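Local coordinates for protein glycoside Hydrolase (Bacteroides plebeius, PDB 5T3B) that probably hydrolyses glycosidic bonds as a family 50 glycoside hydrolase from a subfamily enriched in gut Bacteroidetes, at residues Gln39-Ile43 with Pro64-Gly68; Gln189-Phe195 with Val246-Asp252; Leu331-Leu337 with Cys355-Asn361; Leu424-Lys430 with Leu475-Asp480. All coordinates share one frame; numbering follows the deposited sequence. Where two conformers were deposited one is given.

Contact 1. Residues Gln39-Ile43 with Pro64-Gly68; sequences QYQPI and PYLVG. With EDO (1,2-ethanediol), chain P.
Y40 and L66 form a single antiparallel beta bridge, a non-hydrogen-bonded pair, where the start of strand 39-48 meets the loop 64-68. Two backbone bonds flank the pair and define it. Q41 N donates to Y65 O at 2.9 Å, with the donor in the carbonyl plane, while V67 N donates to Q39 O at 3.0 Å, with the donor 41° out of the Q39 carbonyl plane. The Y65 carbonyl is also touched by Y40 CA.

Packing is tightest round Y65 and I43. The methyl I43 CG2 reaches the edge of the Y65 ring, 3.6 Å from CE2 and near the ring plane, and the two side chains cross at about a right angle. I43 CG1 sits between its own N and carbonyl carbon (chi1 65°), which leaves CG2 to make this touch. The phenol oxygen of Y65 continues past the bridge to P25 O.

The opposite end is looser. Q39 and V67 are both partly exposed, with Q39 CB 3.9 Å from V67 CB, and water joins Q39 N to V67 O. Of the Q41 side chain, CB is the atom near Y65, while NE2 hydrogen-bonds G28 O. L66, buried, turns away from the strand and its side chain packs on L424 and L475. The Y40 ring also leads away from the loop 64-68: its OH accepts a bond from O2 of a bound 1,2-ethanediol at 2.8 Å.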
# COMPACT_ATOMS: atom_id res chain seq x y z
N GLN A 39 18.73 9.92 -17.23
CA GLN A 39 18.03 10.45 -18.33
C GLN A 39 16.99 9.50 -18.91
O GLN A 39 17.05 8.29 -18.69
CB GLN A 39 18.98 10.92 -19.43
CG GLN A 39 19.97 12.00 -19.09
CD GLN A 39 20.70 12.35 -20.44
OE1 GLN A 39 21.30 11.49 -21.07
NE2 GLN A 39 20.49 13.53 -20.92
N TYR A 40 16.03 10.09 -19.64
CA TYR A 40 15.02 9.29 -20.34
C TYR A 40 14.59 10.02 -21.56
O TYR A 40 14.76 11.25 -21.62
CB TYR A 40 13.84 8.96 -19.42
CG TYR A 40 12.85 10.06 -19.17
CD1 TYR A 40 13.24 11.26 -18.50
CD2 TYR A 40 11.52 9.94 -19.57
CE1 TYR A 40 12.32 12.29 -18.26
CE2 TYR A 40 10.61 10.96 -19.32
CZ TYR A 40 11.01 12.13 -18.69
OH TYR A 40 10.06 13.11 -18.45
N GLN A 41 14.00 9.28 -22.50
CA GLN A 41 13.34 9.92 -23.63
C GLN A 41 11.84 9.92 -23.42
O GLN A 41 11.23 8.87 -23.35
CB GLN A 41 13.70 9.20 -24.90
CG GLN A 41 15.15 9.27 -25.23
CD GLN A 41 15.37 8.67 -26.58
OE1 GLN A 41 15.65 7.50 -26.66
NE2 GLN A 41 15.11 9.45 -27.67
N PRO A 42 11.24 11.10 -23.23
CA PRO A 42 9.85 11.14 -22.79
C PRO A 42 8.86 10.83 -23.89
O PRO A 42 9.08 11.11 -25.10
CB PRO A 42 9.67 12.55 -22.29
CG PRO A 42 10.75 13.36 -22.95
CD PRO A 42 11.85 12.44 -23.26
N ILE A 43 7.76 10.21 -23.48
CA ILE A 43 6.53 10.15 -24.28
C ILE A 43 5.43 10.96 -23.65
O ILE A 43 5.52 11.35 -22.48
CB ILE A 43 6.10 8.66 -24.55
CG1 ILE A 43 5.72 7.93 -23.28
CG2 ILE A 43 7.17 7.89 -25.30
CD1 ILE A 43 4.85 6.71 -23.49
N PRO A 64 11.30 1.12 -21.93
CA PRO A 64 12.12 1.08 -23.15
C PRO A 64 12.94 2.33 -23.40
O PRO A 64 13.88 2.27 -24.20
CB PRO A 64 11.05 0.92 -24.23
CG PRO A 64 9.93 0.22 -23.57
CD PRO A 64 9.88 0.83 -22.24
N TYR A 65 12.62 3.44 -22.74
CA TYR A 65 13.22 4.73 -23.04
C TYR A 65 14.05 5.29 -21.91
O TYR A 65 14.35 6.48 -21.86
CB TYR A 65 12.10 5.69 -23.49
CG TYR A 65 11.43 5.29 -24.82
CD1 TYR A 65 12.13 4.64 -25.82
CD2 TYR A 65 10.08 5.56 -25.03
CE1 TYR A 65 11.53 4.30 -27.02
CE2 TYR A 65 9.48 5.26 -26.23
CZ TYR A 65 10.22 4.63 -27.23
OH TYR A 65 9.62 4.36 -28.43
N LEU A 66 14.43 4.42 -20.98
CA LEU A 66 15.43 4.78 -19.98
C LEU A 66 16.80 4.77 -20.55
O LEU A 66 17.22 3.81 -21.14
CB LEU A 66 15.52 3.69 -18.99
CG LEU A 66 14.44 3.55 -18.12
CD1 LEU A 66 14.86 2.68 -16.85
CD2 LEU A 66 13.88 4.84 -17.62
N VAL A 67 17.50 5.90 -20.44
CA VAL A 67 18.84 5.98 -21.04
C VAL A 67 19.84 5.21 -20.17
O VAL A 67 19.93 5.46 -18.95
CB VAL A 67 19.29 7.47 -21.21
CG1 VAL A 67 20.74 7.58 -21.67
CG2 VAL A 67 18.33 8.20 -22.16
N GLY A 68 20.57 4.28 -20.76
CA GLY A 68 21.58 3.54 -20.04
C GLY A 68 21.07 2.25 -19.46
O GLY A 68 21.82 1.62 -18.74
C1 EDO P . 8.20 14.15 -14.74
O1 EDO P . 7.84 13.68 -13.43
C2 EDO P . 7.36 13.43 -15.76
O2 EDO P . 8.02 12.42 -16.63
O HOH W 1 20.73 7.99 -17.80

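Contact 2. Residues Gln189-Phe195 with Val246-Asp252; sequences QAPSFSF and VLGFFSD
The F195 ring carries S251 CB over one face, a CH-pi contact with CB 3.9 Å from the ring centroid and 18° off the normal, while F193 CB lies at its edge in the ring plane. The F193 ring receives F250 O at its own edge, also in plane. F193 and F249 have planes 89° apart but meet obliquely, with F193 CE1 3.9 Å from F249 CB. At the F250 ring it is the edge that is used, CE2 lying 3.5 Å from A190 O.

These rings sit along two neighbouring parallel segments, consistent with adjacent strands of the (beta/alpha)8 barrel expected of family 50. S192 and F250 form a parallel bridge: P191 O accepts from F250 N at 3.0 Å, and F193 N donates back to F250 O. Nearer the start of the segments, L247 N donates to Q189 O at 2.8 Å beside a second bridge, Q189 with V246. Between the two bridges the register shifts by one residue.

Beyond them F195 N, in the first turn of helix 195-203, donates to S251 O at a C=O...N angle of 170°, nearly in line with the carbonyl. The D252 carboxylate lies beside this turn, and its OD2 is hydrogen-bonded to Y314 OH and to L196 N. G248 O, buried at the shift, has no hydrogen-bonding partner in the model; it receives a CA-H...O contact from A190 CA at 3.1 Å and lies against P191 CD.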
# COMPACT_ATOMS: atom_id res chain seq x y z
N GLN A 189 0.45 -13.39 1.84
CA GLN A 189 -0.73 -12.56 2.12
C GLN A 189 -0.46 -11.52 3.17
O GLN A 189 0.30 -11.74 4.13
CB GLN A 189 -1.97 -13.38 2.40
CG GLN A 189 -1.91 -14.16 3.62
CD GLN A 189 -3.16 -15.04 3.94
OE1 GLN A 189 -4.35 -14.83 3.47
NE2 GLN A 189 -2.94 -15.97 4.73
N ALA A 190 -1.14 -10.39 3.02
CA ALA A 190 -1.09 -9.33 4.01
C ALA A 190 -2.53 -8.88 4.31
O ALA A 190 -3.11 -8.08 3.54
CB ALA A 190 -0.29 -8.16 3.55
N PRO A 191 -3.19 -9.47 5.31
CA PRO A 191 -4.57 -9.14 5.61
C PRO A 191 -4.74 -7.76 6.13
O PRO A 191 -3.83 -7.18 6.75
CB PRO A 191 -5.01 -10.15 6.66
CG PRO A 191 -3.70 -10.44 7.35
CD PRO A 191 -2.67 -10.49 6.24
N SER A 192 -5.91 -7.20 5.90
CA SER A 192 -6.33 -5.90 6.44
C SER A 192 -7.39 -6.08 7.50
O SER A 192 -8.21 -7.04 7.43
CB SER A 192 -6.76 -4.98 5.31
OG SER A 192 -7.84 -5.58 4.58
N PHE A 193 -7.30 -5.26 8.53
CA PHE A 193 -8.19 -5.21 9.67
C PHE A 193 -8.77 -3.80 9.79
O PHE A 193 -8.40 -2.87 9.09
CB PHE A 193 -7.43 -5.59 10.94
CG PHE A 193 -6.96 -7.03 10.96
CD1 PHE A 193 -5.79 -7.43 10.33
CD2 PHE A 193 -7.68 -8.00 11.58
CE1 PHE A 193 -5.36 -8.73 10.35
CE2 PHE A 193 -7.25 -9.29 11.63
CZ PHE A 193 -6.11 -9.67 10.98
N SER A 194 -9.71 -3.68 10.72
CA SER A 194 -10.41 -2.43 11.04
C SER A 194 -10.36 -2.20 12.56
O SER A 194 -11.36 -2.37 13.26
CB SER A 194 -11.84 -2.48 10.54
OG SER A 194 -11.90 -2.64 9.15
N PHE A 195 -9.17 -1.87 13.08
CA PHE A 195 -8.99 -1.85 14.52
C PHE A 195 -9.92 -0.83 15.22
O PHE A 195 -10.49 -1.14 16.27
CB PHE A 195 -7.55 -1.56 14.91
CG PHE A 195 -6.64 -2.75 14.97
CD1 PHE A 195 -6.59 -3.70 13.97
CD2 PHE A 195 -5.76 -2.91 16.03
CE1 PHE A 195 -5.72 -4.77 14.01
CE2 PHE A 195 -4.92 -3.99 16.10
CZ PHE A 195 -4.83 -4.89 15.05
N VAL A 246 2.64 -15.21 5.72
CA VAL A 246 2.01 -13.92 5.97
C VAL A 246 3.07 -12.84 5.97
O VAL A 246 4.01 -12.84 6.74
CB VAL A 246 1.20 -14.00 7.26
CG1 VAL A 246 0.67 -12.62 7.63
CG2 VAL A 246 0.12 -15.01 7.22
N LEU A 247 2.97 -11.92 4.99
CA LEU A 247 3.90 -10.81 4.85
C LEU A 247 3.82 -9.90 6.07
O LEU A 247 4.83 -9.42 6.58
CB LEU A 247 3.62 -10.05 3.56
CG LEU A 247 4.43 -8.88 3.18
CD1 LEU A 247 5.89 -9.30 3.02
CD2 LEU A 247 3.92 -8.29 1.89
N GLY A 248 2.61 -9.60 6.53
CA GLY A 248 2.33 -8.73 7.64
C GLY A 248 0.88 -8.37 7.60
O GLY A 248 0.10 -8.97 6.90
N PHE A 249 0.49 -7.34 8.40
CA PHE A 249 -0.93 -6.92 8.40
C PHE A 249 -1.07 -5.42 8.43
O PHE A 249 -0.20 -4.69 8.90
CB PHE A 249 -1.69 -7.52 9.59
CG PHE A 249 -1.33 -6.92 10.95
CD1 PHE A 249 -0.17 -7.30 11.62
CD2 PHE A 249 -2.16 -6.01 11.54
CE1 PHE A 249 0.17 -6.76 12.82
CE2 PHE A 249 -1.83 -5.48 12.75
CZ PHE A 249 -0.65 -5.82 13.38
N PHE A 250 -2.23 -4.98 7.96
CA PHE A 250 -2.63 -3.58 8.05
C PHE A 250 -3.70 -3.49 9.11
O PHE A 250 -4.60 -4.33 9.18
CB PHE A 250 -3.22 -3.08 6.73
CG PHE A 250 -2.34 -3.40 5.55
CD1 PHE A 250 -1.19 -2.67 5.29
CD2 PHE A 250 -2.64 -4.49 4.74
CE1 PHE A 250 -0.37 -3.03 4.26
CE2 PHE A 250 -1.81 -4.86 3.71
CZ PHE A 250 -0.70 -4.13 3.46
N SER A 251 -3.67 -2.44 9.94
CA SER A 251 -4.63 -2.32 11.06
C SER A 251 -5.92 -1.54 10.71
O SER A 251 -6.85 -1.52 11.50
CB SER A 251 -3.95 -1.70 12.26
OG SER A 251 -3.44 -0.44 11.94
N ASP A 252 -5.88 -0.78 9.60
CA ASP A 252 -6.94 0.10 9.18
C ASP A 252 -6.60 0.52 7.77
O ASP A 252 -5.58 0.12 7.20
CB ASP A 252 -7.13 1.27 10.14
CG ASP A 252 -8.12 1.02 11.25
OD1 ASP A 252 -9.27 0.70 10.97
OD2 ASP A 252 -7.81 1.19 12.48

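Contact 3. Residues Leu331-Leu337 with Cys355-Asn361; sequences LYLGSRL and CDVISIN. With EDO (1,2-ethanediol), chain M.
R336 and N361 meet near the C-terminal ends of two adjacent parallel segments, placed as neighbouring strands of the (beta/alpha)8 barrel expected of this family. L337 bridges with I360: L337 N donates to S359 O, and N361 N returns a bond to L337 O at 2.7 Å.

Followed outward, R336 first sets CB 3.7 Å from N361 OD1. Its CG, anti to the carbonyl carbon (chi1 -48°), passes S359 OG at 3.6 Å, and CD packs against D252 O. The chain then bends at chi3 and brings the guanidinium beneath N361 OD1, which lies over one face, 3.7 Å from NH1; guanidinium and amide planes are 70° apart. NE is bonded to N253 OD1 and NH1 forms a salt bridge with E389, so two polar partners fix the group's rotation, and F250 adds a cation-pi contact.

S359 OG is gripped twice, donating to L333 O at 2.6 Å and accepting from R336 N at 2.8 Å, which ties residues 333-336 to strand 358-361. G334 passes close by, its CA 3.7 Å from C355 SG. At the far end, Y332 N points at the anti lone pair of D356 OD2, 2.9 Å away with an N-H...O angle of 178°.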
# COMPACT_ATOMS: atom_id res chain seq x y z
N LEU A 331 4.91 -8.83 11.11
CA LEU A 331 5.15 -7.46 10.71
C LEU A 331 3.88 -6.62 10.72
O LEU A 331 2.85 -7.02 10.16
CB LEU A 331 5.81 -7.37 9.33
CG LEU A 331 7.16 -8.04 9.18
CD1 LEU A 331 7.72 -7.80 7.79
CD2 LEU A 331 8.13 -7.56 10.25
N TYR A 332 4.03 -5.41 11.26
CA TYR A 332 2.99 -4.42 11.26
C TYR A 332 3.25 -3.44 10.12
O TYR A 332 4.24 -2.72 10.11
CB TYR A 332 2.89 -3.72 12.59
CG TYR A 332 1.84 -2.65 12.67
CD1 TYR A 332 0.63 -2.77 11.99
CD2 TYR A 332 2.06 -1.52 13.38
CE1 TYR A 332 -0.35 -1.77 12.05
CE2 TYR A 332 1.13 -0.52 13.49
CZ TYR A 332 -0.07 -0.62 12.81
OH TYR A 332 -1.01 0.36 12.83
N LEU A 333 2.32 -3.44 9.15
CA LEU A 333 2.49 -2.66 7.90
C LEU A 333 1.63 -1.40 7.91
O LEU A 333 1.47 -0.81 6.83
CB LEU A 333 2.16 -3.54 6.72
CG LEU A 333 2.85 -4.90 6.64
CD1 LEU A 333 2.35 -5.69 5.45
CD2 LEU A 333 4.35 -4.78 6.58
N GLY A 334 1.17 -0.97 9.05
CA GLY A 334 0.54 0.34 9.15
C GLY A 334 -0.93 0.39 8.81
O GLY A 334 -1.66 -0.59 8.90
N SER A 335 -1.36 1.61 8.50
CA SER A 335 -2.79 1.95 8.35
C SER A 335 -3.16 2.54 6.99
O SER A 335 -4.30 2.97 6.84
CB SER A 335 -3.21 2.99 9.41
OG SER A 335 -2.62 4.25 9.20
N ARG A 336 -2.26 2.47 6.01
CA ARG A 336 -2.62 2.82 4.63
C ARG A 336 -3.01 4.31 4.55
O ARG A 336 -4.15 4.67 4.36
CB ARG A 336 -3.66 1.86 4.08
CG ARG A 336 -3.32 0.41 4.33
CD ARG A 336 -4.48 -0.54 4.13
NE ARG A 336 -4.93 -0.52 2.76
CZ ARG A 336 -4.35 -1.22 1.79
NH1 ARG A 336 -4.76 -1.09 0.54
NH2 ARG A 336 -3.42 -2.10 2.06
N LEU A 337 -1.98 5.14 4.79
CA LEU A 337 -2.16 6.58 4.83
C LEU A 337 -2.49 7.07 3.46
O LEU A 337 -2.10 6.49 2.45
CB LEU A 337 -0.85 7.25 5.32
CG LEU A 337 -0.50 6.94 6.80
CD1 LEU A 337 0.95 7.25 7.06
CD2 LEU A 337 -1.40 7.74 7.73
N CYS A 355 5.68 1.36 13.10
CA CYS A 355 5.36 0.47 12.01
C CYS A 355 6.66 -0.22 11.55
O CYS A 355 7.72 0.39 11.50
CB CYS A 355 4.75 1.20 10.82
SG CYS A 355 3.19 1.99 11.13
N ASP A 356 6.57 -1.50 11.20
CA ASP A 356 7.69 -2.10 10.50
C ASP A 356 7.88 -1.56 9.10
O ASP A 356 8.99 -1.40 8.60
CB ASP A 356 7.55 -3.60 10.50
CG ASP A 356 7.57 -4.16 11.91
OD1 ASP A 356 8.67 -4.07 12.55
OD2 ASP A 356 6.55 -4.68 12.42
N VAL A 357 6.75 -1.31 8.42
CA VAL A 357 6.72 -0.66 7.11
C VAL A 357 5.53 0.30 7.16
O VAL A 357 4.48 -0.09 7.64
CB VAL A 357 6.53 -1.66 5.95
CG1 VAL A 357 6.57 -0.96 4.62
CG2 VAL A 357 7.56 -2.77 6.01
N ILE A 358 5.73 1.51 6.68
CA ILE A 358 4.68 2.49 6.58
C ILE A 358 3.89 2.25 5.29
O ILE A 358 4.49 2.27 4.22
CB ILE A 358 5.24 3.91 6.61
CG1 ILE A 358 6.08 4.14 7.86
CG2 ILE A 358 4.12 4.94 6.51
CD1 ILE A 358 6.87 5.40 7.85
N SER A 359 2.59 2.02 5.37
CA SER A 359 1.82 1.86 4.15
C SER A 359 1.21 3.19 3.75
O SER A 359 0.64 3.94 4.59
CB SER A 359 0.74 0.79 4.32
OG SER A 359 0.04 0.92 5.55
N ILE A 360 1.25 3.44 2.43
CA ILE A 360 0.73 4.67 1.82
C ILE A 360 -0.07 4.29 0.56
O ILE A 360 0.48 3.65 -0.33
CB ILE A 360 1.85 5.65 1.50
CG1 ILE A 360 2.58 6.07 2.85
CG2 ILE A 360 1.34 6.83 0.70
CD1 ILE A 360 3.80 6.93 2.67
N ASN A 361 -1.33 4.72 0.52
CA ASN A 361 -2.11 4.66 -0.72
C ASN A 361 -1.79 5.92 -1.50
O ASN A 361 -1.93 6.98 -0.95
CB ASN A 361 -3.59 4.61 -0.41
CG ASN A 361 -4.07 3.33 0.30
OD1 ASN A 361 -3.36 2.35 0.40
ND2 ASN A 361 -5.31 3.33 0.69
C1 EDO M . 7.53 -7.96 14.30
O1 EDO M . 6.72 -6.78 14.48
C2 EDO M . 9.00 -7.70 14.74
O2 EDO M . 9.29 -6.49 14.00
O HOH W 2 0.80 3.45 7.57

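Contact 4. Residues Leu424-Lys430 with Leu475-Asp480; sequences LGLLEAK and LIDYFD
Helix-to-helix packing near the C-terminus of the chain brings the end of helix 412-427 and the residues after it against the terminal helix 472-480, chiefly through L427 and F479, with E428 laid against the F479 ring. No direct hydrogen bond crosses between the two segments; the evidence is side-chain packing and one water.

The F479 ring is sandwiched. E428 CG lies over the centre of one face, 3.5 Å from the centroid and 11° off the normal, a clear CH-pi contact, while Y478 CD2 approaches the opposite face nearer the rim. E428 crosses F479 at about a right angle, and its carboxylate lies stacked against the ring, the planes 11° apart, with CD 3.6 Å from F479 CE1. The carboxylate is held at both oxygens, OE1 by S36 OG and OE2 by a salt bridge from R61, which keeps it flat against the aromatic surface.

Below this, L427 splits its branches: CD1 meets L475 CD1 at 3.9 Å, whereas CD2 turns to I476 CG1, also 3.9 Å away. L424 CD2 fills in beside L475 and lies 4.2 Å from F479 CE2.

K430, modelled in two conformers, slides past D480 in the opposite direction; in one of them NZ is hydrogen-bonded to N108 O, and a water also links it to D480 O. D480 OD2 pairs with R110. On the inner side L427 rests on Y122 of strand 120-126 and W435 of strand 432-437, with I476 also on Y122, so these helix ends lie directly against two parallel-paired strands.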
# COMPACT_ATOMS: atom_id res chain seq x y z
N LEU A 424 8.66 3.04 -11.85
CA LEU A 424 10.05 3.51 -11.97
C LEU A 424 10.32 4.60 -10.96
O LEU A 424 11.42 4.65 -10.39
CB LEU A 424 10.36 3.94 -13.39
CG LEU A 424 10.48 2.85 -14.42
CD1 LEU A 424 10.43 3.37 -15.83
CD2 LEU A 424 11.75 2.03 -14.21
N GLY A 425 9.36 5.49 -10.77
CA GLY A 425 9.51 6.51 -9.77
C GLY A 425 9.71 5.98 -8.38
O GLY A 425 10.50 6.50 -7.61
N LEU A 426 8.95 4.92 -8.05
CA LEU A 426 9.06 4.26 -6.73
C LEU A 426 10.40 3.52 -6.61
O LEU A 426 10.97 3.49 -5.52
CB LEU A 426 7.92 3.33 -6.52
CG LEU A 426 6.55 3.91 -6.44
CD1 LEU A 426 5.48 2.88 -6.24
CD2 LEU A 426 6.47 5.02 -5.37
N LEU A 427 10.88 2.90 -7.69
CA LEU A 427 12.14 2.16 -7.65
C LEU A 427 13.29 3.05 -7.26
O LEU A 427 14.27 2.57 -6.70
CB LEU A 427 12.38 1.42 -8.95
CG LEU A 427 11.51 0.20 -9.19
CD1 LEU A 427 11.57 -0.22 -10.66
CD2 LEU A 427 11.83 -0.93 -8.27
N GLU A 428 13.22 4.34 -7.61
CA GLU A 428 14.28 5.25 -7.24
C GLU A 428 14.30 5.61 -5.76
O GLU A 428 15.32 6.13 -5.26
CB GLU A 428 14.20 6.53 -8.07
CG GLU A 428 14.42 6.32 -9.53
CD GLU A 428 14.84 7.58 -10.25
OE1 GLU A 428 16.00 8.04 -10.07
OE2 GLU A 428 14.01 8.08 -10.98
N ALA A 429 13.21 5.38 -5.07
CA ALA A 429 13.14 5.67 -3.65
C ALA A 429 13.73 4.51 -2.86
O ALA A 429 13.10 3.44 -2.75
CB ALA A 429 11.69 5.94 -3.20
N LYS A 430 14.89 4.72 -2.26
CA LYS A 430 15.58 3.66 -1.53
C LYS A 430 14.86 3.24 -0.25
O LYS A 430 15.13 2.16 0.28
CB LYS A 430 16.98 4.11 -1.18
CG LYS A 430 17.90 4.30 -2.37
CD LYS A 430 19.35 4.48 -1.93
CE LYS A 430 20.18 5.33 -2.87
NZ LYS A 430 21.48 5.46 -2.21
N LEU A 475 16.88 -3.19 -12.04
CA LEU A 475 16.59 -1.79 -12.11
C LEU A 475 17.13 -1.05 -10.87
O LEU A 475 17.63 0.07 -10.97
CB LEU A 475 15.10 -1.54 -12.30
CG LEU A 475 14.66 -1.69 -13.75
CD1 LEU A 475 13.14 -1.91 -13.81
CD2 LEU A 475 15.10 -0.50 -14.60
N ILE A 476 16.90 -1.64 -9.72
CA ILE A 476 17.45 -1.10 -8.48
C ILE A 476 18.97 -0.96 -8.60
O ILE A 476 19.53 0.02 -8.15
CB ILE A 476 16.95 -1.90 -7.26
CG1 ILE A 476 15.49 -1.52 -7.02
CG2 ILE A 476 17.85 -1.65 -6.04
CD1 ILE A 476 14.80 -2.48 -6.10
N ASP A 477 19.61 -1.99 -9.11
CA ASP A 477 21.07 -1.92 -9.29
C ASP A 477 21.43 -0.72 -10.17
O ASP A 477 22.40 0.01 -9.89
CB ASP A 477 21.64 -3.19 -9.89
CG ASP A 477 21.63 -4.35 -8.95
OD1 ASP A 477 21.62 -4.18 -7.73
OD2 ASP A 477 21.61 -5.48 -9.48
N TYR A 478 20.72 -0.55 -11.28
CA TYR A 478 20.92 0.59 -12.20
C TYR A 478 20.73 1.93 -11.51
O TYR A 478 21.56 2.82 -11.62
CB TYR A 478 19.99 0.43 -13.40
CG TYR A 478 19.72 1.64 -14.22
CD1 TYR A 478 20.58 2.05 -15.20
CD2 TYR A 478 18.58 2.40 -14.06
CE1 TYR A 478 20.29 3.15 -15.98
CE2 TYR A 478 18.26 3.47 -14.82
CZ TYR A 478 19.12 3.90 -15.80
OH TYR A 478 18.79 4.98 -16.57
N PHE A 479 19.67 2.05 -10.72
CA PHE A 479 19.43 3.32 -10.04
C PHE A 479 20.45 3.63 -8.93
O PHE A 479 20.78 4.77 -8.69
CB PHE A 479 18.04 3.42 -9.50
CG PHE A 479 16.98 3.64 -10.58
CD1 PHE A 479 17.04 4.72 -11.43
CD2 PHE A 479 15.90 2.79 -10.70
CE1 PHE A 479 16.08 4.96 -12.36
CE2 PHE A 479 14.92 3.00 -11.65
CZ PHE A 479 14.99 4.12 -12.45
N ASP A 480 20.90 2.60 -8.24
CA ASP A 480 21.71 2.77 -7.04
C ASP A 480 23.20 2.79 -7.33
O ASP A 480 23.98 3.15 -6.40
CB ASP A 480 21.43 1.62 -6.04
CG ASP A 480 20.06 1.75 -5.30
OD1 ASP A 480 19.27 2.67 -5.63
OD2 ASP A 480 19.81 0.89 -4.39
O HOH W 3 22.96 3.84 -3.97

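In the fold
The contacts follow one another along the chain, each closing before the next opens, and fall into two pairs. Contacts 2 and 3 lie near the middle, centres about 9 Å apart, joined by probable hydrogen bonds of F249 O with L333 N and S251 OG with Y332 OH. Thus 189-195, 246-252, 331-337 and 355-361 run as successive neighbours, consistent with consecutive strands of a (beta/alpha)8 barrel. Contacts 1 and 4 are peripheral, centres about 14 Å apart: loop 64-68, bridged to strand 39-48, packs on the last helix, 472-480, with a probable hydrogen bond from V67 O to Y478 OH, and that helix packs on helix 412-427. About 37 Å separates the centres of contacts 1 and 2.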